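Side-chain contacts in phosphatidylglycerol lysyltransferase C-terminal domain-containing protein (Bacteroides thetaiotaomicron, PDB 2HQY), which is of unknown function but binds coenzyme A and probably transfers an acyl or aminoacyl group: residues C27-S32 with A63-V68; Y41-A46 with L52-W57. One frame throughout, in Å; residues are numbered along the deposited sequence.

Contact 1. Residues C27-S32 with A63-V68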
loop_
_atom_site.group_PDB
_atom_site.type_symbol
_atom_site.label_atom_id
_atom_site.label_comp_id
_atom_site.label_asym_id
_atom_site.label_seq_id
_atom_site.Cartn_x
_atom_site.Cartn_y
_atom_site.Cartn_z
ATOM N N CYS A 27 6.514 -7.107 17.727
ATOM C CA CYS A 27 5.176 -6.845 17.199
ATOM C C CYS A 27 5.198 -6.758 15.696
ATOM O O CYS A 27 4.164 -6.938 15.054
ATOM C CB CYS A 27 4.585 -5.548 17.792
ATOM S SG CYS A 27 5.433 -4.029 17.322
ATOM N N ASP A 28 6.367 -6.468 15.121
ATOM C CA ASP A 28 6.441 -6.363 13.655
ATOM C C ASP A 28 6.185 -7.693 12.955
ATOM O O ASP A 28 6.016 -7.717 11.733
ATOM C CB ASP A 28 7.757 -5.750 13.212
ATOM C CG ASP A 28 7.860 -4.278 13.622
ATOM O OD1 ASP A 28 6.804 -3.590 13.643
ATOM O OD2 ASP A 28 8.962 -3.812 13.920
ATOM N N LEU A 29 6.205 -8.796 13.710
ATOM C CA LEU A 29 5.935 -10.116 13.130
ATOM C C LEU A 29 4.468 -10.568 13.235
ATOM O O LEU A 29 4.110 -11.676 12.776
ATOM C CB LEU A 29 6.871 -11.178 13.742
ATOM C CG LEU A 29 8.318 -11.078 13.240
ATOM C CD1 LEU A 29 9.151 -12.083 14.001
ATOM C CD2 LEU A 29 8.421 -11.324 11.757
ATOM N N SER A 30 3.624 -9.733 13.835
ATOM C CA SER A 30 2.179 -9.972 13.757
ATOM C C SER A 30 1.724 -9.925 12.297
ATOM O O SER A 30 2.088 -9.003 11.542
ATOM C CB SER A 30 1.414 -8.923 14.535
ATOM O OG SER A 30 0.092 -8.892 14.044
ATOM N N PHE A 31 0.950 -10.918 11.906
ATOM C CA PHE A 31 0.420 -10.970 10.554
ATOM C C PHE A 31 -0.404 -9.724 10.226
ATOM O O PHE A 31 -0.284 -9.187 9.125
ATOM C CB PHE A 31 -0.403 -12.241 10.313
ATOM C CG PHE A 31 -0.922 -12.341 8.913
ATOM C CD1 PHE A 31 -0.024 -12.496 7.836
ATOM C CD2 PHE A 31 -2.282 -12.263 8.650
ATOM C CE1 PHE A 31 -0.486 -12.586 6.524
ATOM C CE2 PHE A 31 -2.774 -12.371 7.309
ATOM C CZ PHE A 31 -1.880 -12.517 6.257
ATOM N N SER A 32 -1.235 -9.256 11.175
ATOM C CA SER A 32 -2.009 -8.053 10.973
ATOM C C SER A 32 -1.097 -6.838 10.745
ATOM O O SER A 32 -1.368 -6.017 9.848
ATOM C CB SER A 32 -2.920 -7.741 12.185
ATOM O OG SER A 32 -3.716 -6.602 11.872
ATOM N N ALA A 63 15.299 -2.440 3.573
ATOM C CA ALA A 63 15.629 -3.233 4.758
ATOM C C ALA A 63 15.002 -4.613 4.695
ATOM O O ALA A 63 13.984 -4.805 4.027
ATOM C CB ALA A 63 15.188 -2.523 6.019
ATOM N N TYR A 64 15.641 -5.565 5.374
ATOM C CA TYR A 64 15.136 -6.945 5.484
ATOM C C TYR A 64 14.911 -7.223 6.962
ATOM O O TYR A 64 15.507 -6.575 7.810
ATOM C CB TYR A 64 16.171 -7.936 4.896
ATOM C CG TYR A 64 16.464 -7.658 3.425
ATOM C CD1 TYR A 64 15.798 -8.360 2.404
ATOM C CD2 TYR A 64 17.388 -6.671 3.046
ATOM C CE1 TYR A 64 16.069 -8.103 1.036
ATOM C CE2 TYR A 64 17.666 -6.413 1.680
ATOM C CZ TYR A 64 16.985 -7.134 0.700
ATOM O OH TYR A 64 17.273 -6.860 -0.622
ATOM N N MET A 65 14.020 -8.154 7.292
ATOM C CA MET A 65 13.881 -8.565 8.677
ATOM C C MET A 65 14.915 -9.670 8.958
ATOM O O MET A 65 15.404 -10.303 8.032
ATOM C CB MET A 65 12.435 -9.053 8.900
ATOM C CG MET A 65 12.074 -9.439 10.344
ATOM S SD MET A 65 11.697 -8.003 11.417
ATOM C CE MET A 65 10.143 -7.478 10.730
ATOM N N MET A 66 15.290 -9.870 10.226
ATOM C CA MET A 66 16.058 -11.046 10.597
ATOM C C MET A 66 15.232 -12.274 10.152
ATOM O O MET A 66 14.042 -12.352 10.474
ATOM C CB MET A 66 16.321 -11.052 12.121
ATOM C CG MET A 66 17.170 -12.235 12.651
ATOM S SD MET A 66 18.936 -12.285 12.178
ATOM C CE MET A 66 19.497 -13.721 13.138
ATOM N N PRO A 67 15.836 -13.194 9.364
ATOM C CA PRO A 67 15.132 -14.399 8.914
ATOM C C PRO A 67 14.514 -15.191 10.059
ATOM O O PRO A 67 15.133 -15.354 11.119
ATOM C CB PRO A 67 16.230 -15.207 8.235
ATOM C CG PRO A 67 17.192 -14.132 7.713
ATOM C CD PRO A 67 17.216 -13.142 8.827
ATOM N N VAL A 68 13.298 -15.666 9.829
ATOM C CA VAL A 68 12.578 -16.458 10.814
ATOM C C VAL A 68 12.647 -17.924 10.397
ATOM O O VAL A 68 12.225 -18.295 9.303
ATOM C CB VAL A 68 11.093 -16.019 10.929
ATOM C CG1 VAL A 68 10.359 -16.846 11.974
ATOM C CG2 VAL A 68 10.998 -14.533 11.302
#

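Contact 2. Residues Y41-A46 with L52-W57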
loop_
_atom_site.group_PDB
_atom_site.type_symbol
_atom_site.label_atom_id
_atom_site.label_comp_id
_atom_site.label_asym_id
_atom_site.label_seq_id
_atom_site.Cartn_x
_atom_site.Cartn_y
_atom_site.Cartn_z
ATOM N N TYR A 41 5.335 0.470 3.396
ATOM C CA TYR A 41 6.658 -0.160 3.135
ATOM C C TYR A 41 6.760 -1.018 1.881
ATOM O O TYR A 41 7.807 -1.617 1.625
ATOM C CB TYR A 41 7.042 -1.023 4.338
ATOM C CG TYR A 41 7.087 -0.232 5.622
ATOM C CD1 TYR A 41 7.948 0.868 5.750
ATOM C CD2 TYR A 41 6.280 -0.581 6.708
ATOM C CE1 TYR A 41 7.988 1.610 6.952
ATOM C CE2 TYR A 41 6.313 0.155 7.908
ATOM C CZ TYR A 41 7.167 1.245 8.012
ATOM O OH TYR A 41 7.214 1.978 9.190
ATOM N N ASP A 42 5.665 -1.125 1.129
ATOM C CA ASP A 42 5.636 -1.989 -0.068
ATOM C C ASP A 42 6.154 -3.394 0.277
ATOM O O ASP A 42 6.940 -3.982 -0.463
ATOM C CB ASP A 42 6.469 -1.377 -1.205
ATOM C CG ASP A 42 5.816 -0.144 -1.829
ATOM O OD1 ASP A 42 4.642 0.197 -1.526
ATOM O OD2 ASP A 42 6.516 0.482 -2.645
ATOM N N THR A 43 5.696 -3.919 1.406
ATOM C CA THR A 43 6.226 -5.128 2.052
ATOM C C THR A 43 6.111 -6.386 1.187
ATOM O O THR A 43 5.041 -6.668 0.629
ATOM C CB THR A 43 5.519 -5.297 3.405
ATOM O OG1 THR A 43 5.711 -4.068 4.140
ATOM C CG2 THR A 43 6.038 -6.493 4.191
ATOM N N GLN A 44 7.217 -7.114 1.085
ATOM C CA GLN A 44 7.228 -8.406 0.376
ATOM C C GLN A 44 7.801 -9.498 1.281
ATOM O O GLN A 44 8.461 -9.198 2.281
ATOM C CB GLN A 44 8.012 -8.269 -0.939
ATOM C CG GLN A 44 7.408 -7.261 -1.872
ATOM C CD GLN A 44 8.202 -7.089 -3.177
ATOM O OE1 GLN A 44 9.419 -7.247 -3.219
ATOM N NE2 GLN A 44 7.485 -6.718 -4.252
ATOM N N PHE A 45 7.541 -10.756 0.944
ATOM C CA PHE A 45 8.131 -11.878 1.669
ATOM C C PHE A 45 8.512 -12.991 0.703
ATOM O O PHE A 45 8.056 -13.048 -0.446
ATOM C CB PHE A 45 7.188 -12.442 2.745
ATOM C CG PHE A 45 6.074 -13.294 2.192
ATOM C CD1 PHE A 45 6.161 -14.690 2.211
ATOM C CD2 PHE A 45 4.961 -12.697 1.617
ATOM C CE1 PHE A 45 5.142 -15.471 1.684
ATOM C CE2 PHE A 45 3.926 -13.473 1.083
ATOM C CZ PHE A 45 4.013 -14.863 1.119
ATOM N N ALA A 46 9.337 -13.889 1.213
ATOM C CA ALA A 46 9.672 -15.114 0.515
ATOM C C ALA A 46 10.019 -16.169 1.541
ATOM O O ALA A 46 10.451 -15.856 2.648
ATOM C CB ALA A 46 10.827 -14.888 -0.448
ATOM N N LEU A 52 11.656 -17.827 6.599
ATOM C CA LEU A 52 10.705 -16.814 6.154
ATOM C C LEU A 52 11.454 -15.487 6.188
ATOM O O LEU A 52 11.978 -15.099 7.245
ATOM C CB LEU A 52 9.510 -16.775 7.103
ATOM C CG LEU A 52 8.538 -15.603 6.942
ATOM C CD1 LEU A 52 7.977 -15.550 5.534
ATOM C CD2 LEU A 52 7.432 -15.708 8.001
ATOM N N VAL A 53 11.499 -14.788 5.065
ATOM C CA VAL A 53 12.208 -13.494 4.988
ATOM C C VAL A 53 11.317 -12.363 4.464
ATOM O O VAL A 53 10.471 -12.606 3.627
ATOM C CB VAL A 53 13.493 -13.653 4.129
ATOM C CG1 VAL A 53 14.481 -14.613 4.832
ATOM C CG2 VAL A 53 13.157 -14.219 2.743
ATOM N N PHE A 54 11.487 -11.145 4.983
ATOM C CA PHE A 54 10.649 -9.993 4.594
ATOM C C PHE A 54 11.575 -8.917 4.042
ATOM O O PHE A 54 12.744 -8.830 4.454
ATOM C CB PHE A 54 9.854 -9.443 5.772
ATOM C CG PHE A 54 8.797 -10.382 6.293
ATOM C CD1 PHE A 54 7.547 -10.454 5.679
ATOM C CD2 PHE A 54 9.065 -11.219 7.375
ATOM C CE1 PHE A 54 6.540 -11.340 6.156
ATOM C CE2 PHE A 54 8.070 -12.115 7.866
ATOM C CZ PHE A 54 6.810 -12.175 7.250
ATOM N N LYS A 55 11.051 -8.143 3.085
ATOM C CA LYS A 55 11.779 -7.050 2.413
ATOM C C LYS A 55 10.836 -5.844 2.431
ATOM O O LYS A 55 9.640 -5.989 2.068
ATOM C CB LYS A 55 12.132 -7.482 0.995
ATOM C CG LYS A 55 12.768 -6.443 0.070
ATOM C CD LYS A 55 13.071 -7.126 -1.260
ATOM C CE LYS A 55 13.866 -6.238 -2.245
ATOM N NZ LYS A 55 14.126 -7.002 -3.534
ATOM N N PHE A 56 11.364 -4.706 2.901
ATOM C CA PHE A 56 10.625 -3.440 3.136
ATOM C C PHE A 56 11.376 -2.277 2.510
ATOM O O PHE A 56 12.613 -2.248 2.528
ATOM C CB PHE A 56 10.577 -3.018 4.635
ATOM C CG PHE A 56 10.079 -4.054 5.554
ATOM C CD1 PHE A 56 8.700 -4.133 5.863
ATOM C CD2 PHE A 56 10.967 -4.918 6.173
ATOM C CE1 PHE A 56 8.211 -5.121 6.757
ATOM C CE2 PHE A 56 10.497 -5.902 7.066
ATOM C CZ PHE A 56 9.133 -6.018 7.354
ATOM N N TRP A 57 10.631 -1.285 2.046
ATOM C CA TRP A 57 11.216 -0.011 1.665
ATOM C C TRP A 57 10.697 1.023 2.658
ATOM O O TRP A 57 9.506 1.350 2.657
ATOM C CB TRP A 57 10.811 0.370 0.241
ATOM C CG TRP A 57 11.453 -0.525 -0.790
ATOM C CD1 TRP A 57 10.928 -1.677 -1.314
ATOM C CD2 TRP A 57 12.741 -0.352 -1.399
ATOM N NE1 TRP A 57 11.804 -2.220 -2.236
ATOM C CE2 TRP A 57 12.932 -1.442 -2.292
ATOM C CE3 TRP A 57 13.760 0.607 -1.268
ATOM C CZ2 TRP A 57 14.087 -1.578 -3.073
ATOM C CZ3 TRP A 57 14.917 0.469 -2.049
ATOM C CH2 TRP A 57 15.063 -0.624 -2.939
HETATM O O HOH W 1 11.719 -7.689 -4.674
HETATM O O HOH W 2 10.595 -4.695 -3.443
#

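Contact 1. Residues C27-S32 with A63-V68
A small apolar contact joins the 3-10 turn 27-29, just ahead of helix 31-36, to strand 61-69, a strand interrupted by a bulge or short loop: three side-chain tips, L29, M65 and V68, and the CB of D28 meet in the buried interior. No hydrogen bond crosses between the segments, and the backbones stay well apart, with the CA atoms of D28 and M65 9.2 Å from each other; the gap is bridged by side chains alone. L29 and V68 reach toward each other tip to tip. CG2 of V68 stands before the fork of the leucine, 4.1 Å from L29 CD1 and equally near its CD2, so both methyl branches share one partner. M65 works differently. Its CG is anti to the backbone N (chi1 -176°), and bends at chi2 and chi3 then fold the thioether, bringing CE rather than the sulfur against the turn. That methyl lies 3.9 Å from D28 CB and 4.3 Å from L29 CD2, touching the aliphatic base of the aspartate and leaving the carboxylate to other company: D28 OD2 forms a long, weak ion pair with K290. The turn itself is closed by a backbone hydrogen bond from S30 N to C27 O, 3.1 Å long. S30 then serves as N-cap of the following helix, its OG making a weak hydrogen bond to N33 N. R24 flanks the apolar patch, touching L29 and V68 while its guanidinium group hydrogen-bonds the backbone oxygens of M66 and P67. What meets between the segments is methyl and methylene surface: the attachment of turn to strand rests on dispersion and burial, without the directional restraint that a hydrogen bond would give.

Contact 2. Residues Y41-A46 with L52-W57
A beta hairpin formed by strands 44-48 and 51-58 is extended at its open end by the turn after helix 38-41. Q44-K55 and A46-V53 are antiparallel hydrogen-bonded pairs, with F45-F54 the non-hydrogen-bonded pair between them. K55 N reaches Q44 O from above the carbonyl plane, 36° out of it, whereas V53 N approaches A46 O almost head-on at 2.8 Å. Past the regular pairing, W57 N donates to Y41 O over 2.9 Å in a nearly straight bond (175°), tying the helix end to the second strand. F45 CB packs 3.6 Å from F54 CD1; F45 CG sits between the backbone N and the carbonyl carbon (chi1 76°), and the ring meets L52 CD1 obliquely. I15 of helix 12-19 covers F45, L52 and F54. T43 and F56 run side by side: T43 CG2 lies 3.6 Å from F56 CE1, while Y41 CB comes in at the edge of the same ring. On the Q44 side, Q44 and K55 also extend together. The lysine NZ forms salt bridges with E87 and D83, and Q44 NE2 bonds to D6 and to N200 of the second subunit, whose R192 pairs with D42 and whose H199 stacks on W57, placing D42, Q44 and W57 at the interface between subunits. Q44 OE1 accepts from two waters, each at 2.8 Å; one accepts from K55 NZ, the other, in the plane of the indole, from W57 NE1 at 3.0 Å.

In the fold
The centres of the two contacts are 8 Å apart, and contact 2 is nested along the chain inside the loop that contact 1 closes: turn 27-29 and the helices come first, then hairpin 44-58, then strand 61-69. Strands 51-58 and 61-69 are antiparallel neighbours, joined by probable hydrogen bonds from L52 N to V68 O and from F56 N to A63 O; M65 CE also packs on the F56 ring, so one methyl touches both contacts. Contact 1 lies deeper in the chain, while contact 2 borders the second subunit. The side chains of D28 and Y41 lie about 12 and 10 Å from the bound coenzyme A, so neither contact forms its pocket.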